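Local coordinates for putative glycosyltransferase (GalT1) (Streptococcus parasanguinis, PDB 4PHR), which probably transfers sugar from a UDP-linked donor, this chain being its GT-D-fold glycosyltransferase domain with UDP and manganese bound, at residues S81-D84 against R85-Q88; F93-R96 against H97-Y101; E103-L106 against N107-A111; Q183-D186 against E187-L191. One frame throughout, in Å; residues are numbered along the deposited sequence.

All four interactions are local, joining residues a few positions apart, and they follow one another in series without nesting or crossing. Interaction 1 closes a tight 3-10 turn in the loop that leads from strand 72-76 to helix 88-100. Interaction 2 is a later turn of that helix, and the two meet where the Met83 methyl packs against Trp94 and Phe98. Interaction 3 lies on the next helix, 102-108, joined to interaction 2 by a probable hydrogen bond between His97 and Tyr105. Interaction 4 stands apart, about 30 Å or more between centres, at the start of helix 185-195, beside the five-stranded parallel sheet and close to the UDP-site residues Pro177 and Ala181.

Interaction 1 (S81-D84 against R85-Q88); sequences SNMD and RYNQ
A bend at chi3 (-73°) turns the otherwise extended end of Arg85 back over the preceding residues, where its guanidinium meets the backbone carbonyls of Ser81 and Asn82. Arg85 NE donates to Asn82 O at 2.8 Å in an almost straight bond (177°), with the oxygen in the guanidinium plane. Arg85 NH2 reaches Ser81 O at 2.9 Å, a more bent bond whose acceptor is tilted out of that plane. Asn82 O also takes a weak bond from Arg85 N, so main chain and side chain of one residue grip the same carbonyl. With Tyr86 N bonded to Met83 O at 3.1 Å, this is a 3-10 turn, set in the loop before helix 88-100, for which Asn87 supplies the N-cap. The Asn82 amide, its CG anti to the backbone N (chi1 -159°), packs across the arginine chain with ND2 3.4 Å from Arg85 CD, its plane nearly parallel to the guanidinium. Met83 and Tyr86 cross at about a right angle in a Met-aromatic contact, the sulfur SD lying 4.0 Å from Tyr86 CD2 and oblique to the ring. Asp78 holds both far ends, its carboxylate in a salt bridge with Arg85 NH1 and its carbonyl bonded to Tyr86 OH.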
loop_
_atom_site.group_PDB
_atom_site.type_symbol
_atom_site.label_atom_id
_atom_site.label_comp_id
_atom_site.label_asym_id
_atom_site.label_seq_id
_atom_site.Cartn_x
_atom_site.Cartn_y
_atom_site.Cartn_z
ATOM N N SER A 81 7.726 5.133 -16.967
ATOM C CA SER A 81 7.254 5.283 -18.338
ATOM C C SER A 81 5.802 5.746 -18.309
ATOM O O SER A 81 5.085 5.522 -17.331
ATOM C CB SER A 81 7.373 3.965 -19.102
ATOM O OG SER A 81 8.733 3.652 -19.371
ATOM N N ASN A 82 5.382 6.412 -19.375
ATOM C CA ASN A 82 4.004 6.861 -19.511
ATOM C C ASN A 82 3.559 7.697 -18.315
ATOM O O ASN A 82 2.485 7.495 -17.745
ATOM C CB ASN A 82 3.067 5.670 -19.753
ATOM C CG ASN A 82 1.753 6.087 -20.382
ATOM O OD1 ASN A 82 1.604 7.226 -20.831
ATOM N ND2 ASN A 82 0.797 5.163 -20.436
ATOM N N MET A 83 4.409 8.644 -17.942
ATOM C CA MET A 83 4.105 9.580 -16.873
ATOM C C MET A 83 2.908 10.463 -17.230
ATOM O O MET A 83 2.249 11.014 -16.348
ATOM C CB MET A 83 5.343 10.438 -16.571
ATOM C CG MET A 83 5.119 11.492 -15.501
ATOM S SD MET A 83 5.194 10.797 -13.834
ATOM C CE MET A 83 6.909 11.118 -13.443
ATOM N N ASP A 84 2.611 10.581 -18.525
ATOM C CA ASP A 84 1.503 11.421 -18.985
ATOM C C ASP A 84 0.115 10.957 -18.508
ATOM O O ASP A 84 -0.870 11.674 -18.678
ATOM C CB ASP A 84 1.510 11.554 -20.516
ATOM C CG ASP A 84 2.669 12.389 -21.030
ATOM O OD1 ASP A 84 3.421 12.955 -20.205
ATOM O OD2 ASP A 84 2.817 12.505 -22.265
ATOM N N ARG A 85 0.039 9.769 -17.916
ATOM C CA ARG A 85 -1.211 9.280 -17.322
ATOM C C ARG A 85 -1.665 10.114 -16.133
ATOM O O ARG A 85 -2.833 10.066 -15.743
ATOM C CB ARG A 85 -1.035 7.846 -16.821
ATOM C CG ARG A 85 -0.998 6.792 -17.899
ATOM C CD ARG A 85 -0.601 5.453 -17.305
ATOM N NE ARG A 85 0.823 5.415 -16.963
ATOM C CZ ARG A 85 1.411 4.429 -16.291
ATOM N NH1 ARG A 85 0.694 3.400 -15.853
ATOM N NH2 ARG A 85 2.716 4.482 -16.042
ATOM N N TYR A 86 -0.734 10.843 -15.534
ATOM C CA TYR A 86 -0.983 11.464 -14.240
ATOM C C TYR A 86 -1.130 12.974 -14.345
ATOM O O TYR A 86 -0.615 13.601 -15.275
ATOM C CB TYR A 86 0.127 11.097 -13.248
ATOM C CG TYR A 86 0.388 9.611 -13.179
ATOM C CD1 TYR A 86 -0.558 8.748 -12.639
ATOM C CD2 TYR A 86 1.575 9.068 -13.662
ATOM C CE1 TYR A 86 -0.334 7.388 -12.584
ATOM C CE2 TYR A 86 1.805 7.701 -13.612
ATOM C CZ TYR A 86 0.846 6.869 -13.069
ATOM O OH TYR A 86 1.054 5.509 -13.007
ATOM N N ASN A 87 -1.834 13.560 -13.386
ATOM C CA ASN A 87 -2.020 15.003 -13.399
ATOM C C ASN A 87 -0.721 15.760 -13.120
ATOM O O ASN A 87 0.280 15.193 -12.655
ATOM C CB ASN A 87 -3.153 15.439 -12.460
ATOM C CG ASN A 87 -2.879 15.108 -11.012
ATOM O OD1 ASN A 87 -1.747 15.198 -10.547
ATOM N ND2 ASN A 87 -3.925 14.731 -10.284
ATOM N N GLN A 88 -0.742 17.047 -13.430
ATOM C CA GLN A 88 0.462 17.855 -13.383
ATOM C C GLN A 88 1.177 17.815 -12.034
ATOM O O GLN A 88 2.399 17.663 -11.984
ATOM C CB GLN A 88 0.132 19.294 -13.774
ATOM C CG GLN A 88 1.315 20.225 -13.756
ATOM C CD GLN A 88 0.954 21.601 -14.270
ATOM O OE1 GLN A 88 0.280 21.732 -15.291
ATOM N NE2 GLN A 88 1.394 22.636 -13.560
#

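Interaction 2 (F93-R96 against H97-Y101); sequences FWER and HFLKY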
loop_
_atom_site.group_PDB
_atom_site.type_symbol
_atom_site.label_atom_id
_atom_site.label_comp_id
_atom_site.label_asym_id
_atom_site.label_seq_id
_atom_site.Cartn_x
_atom_site.Cartn_y
_atom_site.Cartn_z
ATOM N N PHE A 93 5.733 15.907 -8.734
ATOM C CA PHE A 93 6.156 15.244 -7.510
ATOM C C PHE A 93 7.058 14.041 -7.800
ATOM O O PHE A 93 8.133 13.875 -7.202
ATOM C CB PHE A 93 4.952 14.776 -6.686
ATOM C CG PHE A 93 5.348 13.961 -5.499
ATOM C CD1 PHE A 93 5.730 14.577 -4.317
ATOM C CD2 PHE A 93 5.402 12.575 -5.582
ATOM C CE1 PHE A 93 6.135 13.825 -3.230
ATOM C CE2 PHE A 93 5.807 11.818 -4.496
ATOM C CZ PHE A 93 6.171 12.439 -3.322
ATOM N N TRP A 94 6.611 13.185 -8.713
ATOM C CA TRP A 94 7.309 11.927 -8.952
ATOM C C TRP A 94 8.640 12.104 -9.671
ATOM O O TRP A 94 9.617 11.420 -9.357
ATOM C CB TRP A 94 6.405 10.913 -9.663
ATOM C CG TRP A 94 5.429 10.309 -8.696
ATOM C CD1 TRP A 94 4.071 10.465 -8.684
ATOM C CD2 TRP A 94 5.745 9.461 -7.585
ATOM N NE1 TRP A 94 3.527 9.766 -7.635
ATOM C CE2 TRP A 94 4.532 9.136 -6.948
ATOM C CE3 TRP A 94 6.942 8.944 -7.067
ATOM C CZ2 TRP A 94 4.477 8.317 -5.821
ATOM C CZ3 TRP A 94 6.886 8.132 -5.952
ATOM C CH2 TRP A 94 5.664 7.824 -5.343
ATOM N N GLU A 95 8.702 13.021 -10.628
ATOM C CA GLU A 95 9.979 13.273 -11.282
ATOM C C GLU A 95 10.983 13.866 -10.292
ATOM O O GLU A 95 12.145 13.463 -10.264
ATOM C CB GLU A 95 9.812 14.180 -12.499
ATOM C CG GLU A 95 11.142 14.435 -13.190
ATOM C CD GLU A 95 11.027 15.181 -14.510
ATOM O OE1 GLU A 95 10.342 14.687 -15.432
ATOM O OE2 GLU A 95 11.649 16.249 -14.632
ATOM N N ARG A 96 10.537 14.805 -9.452
ATOM C CA ARG A 96 11.430 15.337 -8.417
ATOM C C ARG A 96 11.933 14.212 -7.524
ATOM O O ARG A 96 13.108 14.177 -7.144
ATOM C CB ARG A 96 10.741 16.391 -7.548
ATOM C CG ARG A 96 10.429 17.699 -8.249
ATOM C CD ARG A 96 11.678 18.526 -8.418
ATOM N NE ARG A 96 12.371 18.205 -9.653
ATOM C CZ ARG A 96 13.593 18.637 -9.947
ATOM N NH1 ARG A 96 14.263 19.392 -9.087
ATOM N NH2 ARG A 96 14.142 18.313 -11.099
ATOM N N HIS A 97 11.033 13.292 -7.201
ATOM C CA HIS A 97 11.353 12.184 -6.323
ATOM C C HIS A 97 12.415 11.280 -6.915
ATOM O O HIS A 97 13.434 11.006 -6.273
ATOM C CB HIS A 97 10.097 11.367 -6.012
ATOM C CG HIS A 97 10.382 10.081 -5.296
ATOM N ND1 HIS A 97 10.606 10.022 -3.937
ATOM C CD2 HIS A 97 10.505 8.812 -5.753
ATOM C CE1 HIS A 97 10.842 8.769 -3.586
ATOM N NE2 HIS A 97 10.794 8.015 -4.670
ATOM N N PHE A 98 12.193 10.789 -8.132
ATOM C CA PHE A 98 13.157 9.836 -8.645
ATOM C C PHE A 98 14.460 10.480 -9.108
ATOM O O PHE A 98 15.482 9.809 -9.188
ATOM C CB PHE A 98 12.560 8.819 -9.639
ATOM C CG PHE A 98 12.027 9.402 -10.916
ATOM C CD1 PHE A 98 10.726 9.134 -11.309
ATOM C CD2 PHE A 98 12.837 10.143 -11.758
ATOM C CE1 PHE A 98 10.225 9.631 -12.505
ATOM C CE2 PHE A 98 12.345 10.639 -12.956
ATOM C CZ PHE A 98 11.037 10.377 -13.331
ATOM N N LEU A 99 14.435 11.785 -9.360
ATOM C CA LEU A 99 15.674 12.507 -9.622
ATOM C C LEU A 99 16.502 12.649 -8.335
ATOM O O LEU A 99 17.719 12.427 -8.334
ATOM C CB LEU A 99 15.397 13.866 -10.283
ATOM C CG LEU A 99 14.964 13.792 -11.752
ATOM C CD1 LEU A 99 14.590 15.177 -12.287
ATOM C CD2 LEU A 99 16.057 13.156 -12.607
ATOM N N LYS A 100 15.840 12.993 -7.235
ATOM C CA LYS A 100 16.509 13.054 -5.937
ATOM C C LYS A 100 17.158 11.706 -5.607
ATOM O O LYS A 100 18.281 11.636 -5.107
ATOM C CB LYS A 100 15.514 13.450 -4.854
ATOM C CG LYS A 100 16.082 13.418 -3.451
ATOM C CD LYS A 100 15.034 13.865 -2.437
ATOM C CE LYS A 100 15.574 13.811 -1.008
ATOM N NZ LYS A 100 14.567 14.307 -0.023
ATOM N N TYR A 101 16.464 10.630 -5.953
ATOM C CA TYR A 101 16.931 9.295 -5.619
ATOM C C TYR A 101 17.409 8.514 -6.842
ATOM O O TYR A 101 17.298 7.289 -6.888
ATOM C CB TYR A 101 15.805 8.543 -4.925
ATOM C CG TYR A 101 15.473 9.111 -3.572
ATOM C CD1 TYR A 101 16.416 9.103 -2.550
ATOM C CD2 TYR A 101 14.221 9.657 -3.309
ATOM C CE1 TYR A 101 16.122 9.614 -1.297
ATOM C CE2 TYR A 101 13.914 10.173 -2.056
ATOM C CZ TYR A 101 14.869 10.145 -1.055
ATOM O OH TYR A 101 14.568 10.652 0.194
#
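Four successive alpha-helical bonds join Phe93-Arg96 to His97-Lys100, as in Phe98 N to Trp94 O at 2.9 Å. On the buried side, Trp94 and His97 run side by side but turn their rings almost perpendicular (83°): the six-membered edge of the indole, at CZ3, comes over the imidazole face, 3.7 Å from His97 CD2, in an offset edge-to-face pair. Phe98 takes a different course. Its CG lies between the backbone N and the carbonyl carbon (chi1 64°), which swings the ring back along its own helix until Glu95 CA sits over its face, 3.8 Å from the centroid, a CH-pi contact. Glu95 and Leu99 extend together in the same direction, with Glu95 CG 3.6 Å from Leu99 CD1. The same methyl lies 3.4 Å from Arg96 NH2, which also forms a salt bridge with Glu2. The polar edge of His97 is held from outside, NE2 being hydrogen-bonded to Tyr105 OH. Helix 88-100 is thus wedged between two others: Glu95, Phe98 and Leu99 pack on helix 2-9, Phe93, Trp94 and His97 meet Asp36 of helix 36-42, and Trp94 and Phe98 press on Val79 in the loop after strand 72-76.

Interaction 3 (E103-L106 against N107-A111); sequences EFYL and NCCDA
Cys108, which ends helix 102-108, and Cys109, which follows it, each turn a sulfur to the aromatic residue four positions earlier, Phe104 and Tyr105, but in different orientations. Cys108 SG stands over the face of Phe104, 4.4 Å from the ring centroid and only 15° off the normal, though displaced toward the rim. Cys109 SG approaches Tyr105 obliquely, 3.8 Å from CD1. In both cysteines the sulfur is anti to its own carbonyl carbon (chi1 -60°), but the turn of the chain separates the two residues enough to send the sulfurs to separate rings. Beside them Asn107 folds back along the helix, crossing Glu103 at a slant with the amide nearly perpendicular to the carboxylate. Asn107 ND2 lies 3.3 Å from Glu103 CG. A weak, strongly bent bond joins Asn107 ND2 to Glu103 O at 2.9 Å, and Asn107 N adds a second weak bond to the same carbonyl. The bond from Cys108 N to Phe104 O (2.9 Å) has regular helical geometry, whereas Cys109 N to Tyr105 O is long and weak, as the helix runs out. Phe104 packs on Ile39 and Met42 of helix 36-42, while Tyr105 meets Phe80 edge-to-face and packs on Leu9 of helix 2-9. A disulfide between these two cysteines is known for this protein, but it is absent here. Cys108 SG and Cys109 SG are 6.3 Å apart. Each sulfur instead makes a sulfur-aromatic contact, so closing the disulfide would probably require at least one of them to leave its ring.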
loop_
_atom_site.group_PDB
_atom_site.type_symbol
_atom_site.label_atom_id
_atom_site.label_comp_id
_atom_site.label_asym_id
_atom_site.label_seq_id
_atom_site.Cartn_x
_atom_site.Cartn_y
_atom_site.Cartn_z
ATOM N N GLU A 103 20.305 7.724 -7.937
ATOM C CA GLU A 103 21.358 6.758 -7.659
ATOM C C GLU A 103 20.760 5.515 -7.012
ATOM O O GLU A 103 21.163 4.390 -7.304
ATOM C CB GLU A 103 22.436 7.377 -6.766
ATOM C CG GLU A 103 23.584 6.437 -6.427
ATOM C CD GLU A 103 24.699 7.128 -5.660
ATOM O OE1 GLU A 103 24.706 8.377 -5.612
ATOM O OE2 GLU A 103 25.570 6.423 -5.104
ATOM N N PHE A 104 19.783 5.731 -6.137
ATOM C CA PHE A 104 19.095 4.637 -5.472
ATOM C C PHE A 104 18.353 3.789 -6.497
ATOM O O PHE A 104 18.501 2.565 -6.538
ATOM C CB PHE A 104 18.126 5.185 -4.423
ATOM C CG PHE A 104 17.456 4.125 -3.598
ATOM C CD1 PHE A 104 17.957 3.779 -2.355
ATOM C CD2 PHE A 104 16.325 3.477 -4.063
ATOM C CE1 PHE A 104 17.343 2.806 -1.588
ATOM C CE2 PHE A 104 15.701 2.500 -3.296
ATOM C CZ PHE A 104 16.212 2.168 -2.059
ATOM N N TYR A 105 17.566 4.445 -7.345
ATOM C CA TYR A 105 16.779 3.718 -8.329
ATOM C C TYR A 105 17.643 3.037 -9.388
ATOM O O TYR A 105 17.375 1.905 -9.775
ATOM C CB TYR A 105 15.739 4.630 -8.979
ATOM C CG TYR A 105 14.524 4.854 -8.106
ATOM C CD1 TYR A 105 13.641 3.812 -7.841
ATOM C CD2 TYR A 105 14.261 6.101 -7.545
ATOM C CE1 TYR A 105 12.529 4.002 -7.046
ATOM C CE2 TYR A 105 13.138 6.306 -6.745
ATOM C CZ TYR A 105 12.282 5.246 -6.497
ATOM O OH TYR A 105 11.166 5.427 -5.710
ATOM N N LEU A 106 18.688 3.719 -9.847
ATOM C CA LEU A 106 19.535 3.159 -10.896
ATOM C C LEU A 106 20.345 1.954 -10.425
ATOM O O LEU A 106 20.715 1.093 -11.230
ATOM C CB LEU A 106 20.473 4.228 -11.460
ATOM C CG LEU A 106 19.818 5.275 -12.362
ATOM C CD1 LEU A 106 20.764 6.442 -12.602
ATOM C CD2 LEU A 106 19.381 4.646 -13.681
ATOM N N ASN A 107 20.610 1.888 -9.124
ATOM C CA ASN A 107 21.527 0.887 -8.595
ATOM C C ASN A 107 20.872 -0.243 -7.803
ATOM O O ASN A 107 21.347 -1.379 -7.828
ATOM C CB ASN A 107 22.620 1.560 -7.758
ATOM C CG ASN A 107 23.550 2.416 -8.601
ATOM O OD1 ASN A 107 24.021 1.987 -9.657
ATOM N ND2 ASN A 107 23.815 3.636 -8.142
ATOM N N CYS A 108 19.784 0.062 -7.106
ATOM C CA CYS A 108 19.154 -0.923 -6.235
ATOM C C CYS A 108 17.955 -1.624 -6.877
ATOM O O CYS A 108 17.495 -2.652 -6.381
ATOM C CB CYS A 108 18.744 -0.277 -4.907
ATOM S SG CYS A 108 20.121 0.446 -3.968
ATOM N N CYS A 109 17.458 -1.075 -7.982
ATOM C CA CYS A 109 16.251 -1.602 -8.618
ATOM C C CYS A 109 16.517 -2.240 -9.983
ATOM O O CYS A 109 16.067 -1.738 -11.013
ATOM C CB CYS A 109 15.208 -0.493 -8.747
ATOM S SG CYS A 109 14.713 0.205 -7.150
ATOM N N ASP A 110 17.230 -3.362 -9.984
ATOM C CA ASP A 110 17.662 -3.982 -11.236
ATOM C C ASP A 110 16.917 -5.268 -11.608
ATOM O O ASP A 110 17.338 -5.992 -12.514
ATOM C CB ASP A 110 19.172 -4.237 -11.209
ATOM C CG ASP A 110 19.605 -5.036 -9.997
ATOM O OD1 ASP A 110 18.751 -5.731 -9.405
ATOM O OD2 ASP A 110 20.802 -4.976 -9.641
ATOM N N ALA A 111 15.819 -5.553 -10.919
ATOM C CA ALA A 111 15.025 -6.741 -11.222
ATOM C C ALA A 111 14.439 -6.653 -12.630
ATOM O O ALA A 111 14.270 -5.559 -13.167
ATOM C CB ALA A 111 13.916 -6.921 -10.189
#

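Interaction 4 (Q183-D186 against E187-L191); sequences QYYD and EILRL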
loop_
_atom_site.group_PDB
_atom_site.type_symbol
_atom_site.label_atom_id
_atom_site.label_comp_id
_atom_site.label_asym_id
_atom_site.label_seq_id
_atom_site.Cartn_x
_atom_site.Cartn_y
_atom_site.Cartn_z
ATOM N N GLN A 183 7.293 0.321 16.220
ATOM C CA GLN A 183 7.679 0.093 17.606
ATOM C C GLN A 183 7.079 -1.196 18.161
ATOM O O GLN A 183 7.651 -1.835 19.046
ATOM C CB GLN A 183 7.258 1.264 18.480
ATOM C CG GLN A 183 7.644 1.050 19.924
ATOM C CD GLN A 183 7.315 2.230 20.796
ATOM O OE1 GLN A 183 7.882 3.312 20.635
ATOM N NE2 GLN A 183 6.395 2.031 21.732
ATOM N N TYR A 184 5.920 -1.575 17.641
ATOM C CA TYR A 184 5.207 -2.743 18.133
ATOM C C TYR A 184 5.319 -3.913 17.170
ATOM O O TYR A 184 4.496 -4.828 17.212
ATOM C CB TYR A 184 3.735 -2.390 18.372
ATOM C CG TYR A 184 3.564 -1.287 19.387
ATOM C CD1 TYR A 184 3.547 0.047 18.998
ATOM C CD2 TYR A 184 3.452 -1.578 20.740
ATOM C CE1 TYR A 184 3.408 1.059 19.929
ATOM C CE2 TYR A 184 3.309 -0.574 21.676
ATOM C CZ TYR A 184 3.290 0.741 21.264
ATOM O OH TYR A 184 3.150 1.742 22.195
ATOM N N TYR A 185 6.349 -3.901 16.324
ATOM C CA TYR A 185 6.408 -4.867 15.234
ATOM C C TYR A 185 6.318 -6.333 15.669
ATOM O O TYR A 185 5.544 -7.105 15.091
ATOM C CB TYR A 185 7.637 -4.686 14.347
ATOM C CG TYR A 185 7.624 -5.714 13.254
ATOM C CD1 TYR A 185 6.747 -5.589 12.183
ATOM C CD2 TYR A 185 8.426 -6.842 13.317
ATOM C CE1 TYR A 185 6.694 -6.544 11.191
ATOM C CE2 TYR A 185 8.381 -7.807 12.329
ATOM C CZ TYR A 185 7.509 -7.652 11.270
ATOM O OH TYR A 185 7.457 -8.601 10.280
ATOM N N ASP A 186 7.119 -6.729 16.656
ATOM C CA ASP A 186 7.125 -8.126 17.081
ATOM C C ASP A 186 5.734 -8.596 17.511
ATOM O O ASP A 186 5.308 -9.701 17.160
ATOM C CB ASP A 186 8.140 -8.372 18.206
ATOM C CG ASP A 186 9.583 -8.289 17.730
ATOM O OD1 ASP A 186 9.827 -8.286 16.504
ATOM O OD2 ASP A 186 10.484 -8.246 18.595
ATOM N N GLU A 187 5.029 -7.760 18.266
ATOM C CA GLU A 187 3.671 -8.100 18.692
ATOM C C GLU A 187 2.695 -8.167 17.507
ATOM O O GLU A 187 1.835 -9.052 17.445
ATOM C CB GLU A 187 3.153 -7.115 19.743
ATOM C CG GLU A 187 1.748 -7.449 20.246
ATOM C CD GLU A 187 1.208 -6.426 21.227
ATOM O OE1 GLU A 187 1.847 -5.367 21.399
ATOM O OE2 GLU A 187 0.142 -6.687 21.831
ATOM N N ILE A 188 2.819 -7.223 16.575
ATOM C CA ILE A 188 1.958 -7.232 15.406
ATOM C C ILE A 188 2.158 -8.515 14.606
ATOM O O ILE A 188 1.185 -9.169 14.222
ATOM C CB ILE A 188 2.203 -6.003 14.512
ATOM C CG1 ILE A 188 1.814 -4.725 15.273
ATOM C CG2 ILE A 188 1.406 -6.133 13.219
ATOM C CD1 ILE A 188 2.325 -3.431 14.645
ATOM N N LEU A 189 3.416 -8.891 14.377
ATOM C CA LEU A 189 3.693 -10.117 13.637
ATOM C C LEU A 189 3.133 -11.331 14.375
ATOM O O LEU A 189 2.499 -12.187 13.771
ATOM C CB LEU A 189 5.193 -10.297 13.416
ATOM C CG LEU A 189 5.595 -11.578 12.677
ATOM C CD1 LEU A 189 4.929 -11.653 11.300
ATOM C CD2 LEU A 189 7.114 -11.691 12.558
ATOM N N ARG A 190 3.373 -11.389 15.680
ATOM C CA ARG A 190 2.941 -12.517 16.502
ATOM C C ARG A 190 1.416 -12.698 16.462
ATOM O O ARG A 190 0.923 -13.801 16.239
ATOM C CB ARG A 190 3.429 -12.322 17.939
ATOM C CG ARG A 190 3.129 -13.491 18.867
ATOM C CD ARG A 190 3.799 -13.324 20.232
ATOM N NE ARG A 190 3.310 -12.150 20.954
ATOM C CZ ARG A 190 4.026 -11.048 21.162
ATOM N NH1 ARG A 190 5.272 -10.964 20.711
ATOM N NH2 ARG A 190 3.498 -10.028 21.827
ATOM N N LEU A 191 0.671 -11.606 16.636
ATOM C CA LEU A 191 -0.788 -11.696 16.662
ATOM C C LEU A 191 -1.376 -11.896 15.268
ATOM O O LEU A 191 -2.420 -12.528 15.111
ATOM C CB LEU A 191 -1.404 -10.467 17.342
ATOM C CG LEU A 191 -1.044 -10.292 18.824
ATOM C CD1 LEU A 191 -1.897 -9.216 19.478
ATOM C CD2 LEU A 191 -1.165 -11.610 19.593
#
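Backbone hydrogen bonds set the frame: Ile188 N to Tyr184 O, Leu189 N to Tyr185 O and Arg190 N to Asp186 O form the first regular turns of helix 185-195, with Tyr184 at the N-cap position. The middle bond is short and straight (2.9 Å, 170°), its donor nearly along the C=O axis. Apolar contacts come next. Tyr185, with CG anti to its amide nitrogen (chi1 -180°), carries its ring along the helix side so that Leu189 CB lies over one face, 4.1 Å from Tyr185 CZ. Leu189 CD2 continues past the ring to within 3.9 Å of Tyr185 OH, a hydroxyl bonded beyond this turn to Asp215. Ile188 packs back on Tyr184: its CG1 branch, anti to the carbonyl carbon, puts Ile188 CD1 4.1 Å from Tyr184 CB. Among the polar and charged groups the approaches are longer. Tyr184 and Glu187 run side by side, the carboxylate turned 55° from the ring, with Glu187 OE1 4.2 Å from Tyr184 CD2. Asp186 and Arg190, though of opposite charge and one turn apart, keep their charged atoms Asp186 OD2 and Arg190 NH1 6.2 Å from each other, too far for a salt bridge. Tyr185 and Leu189 pack on helix 206-218, and Ile188 rests on Cys176 of strand 170-176. The arrangement is that of the helix in a beta-alpha-beta crossover, from strand 170-176 to the parallel strand 200-204 with strand 147-153 between them in the sheet, and the loop leading into it carries Pro177 and Ala181 of the UDP site.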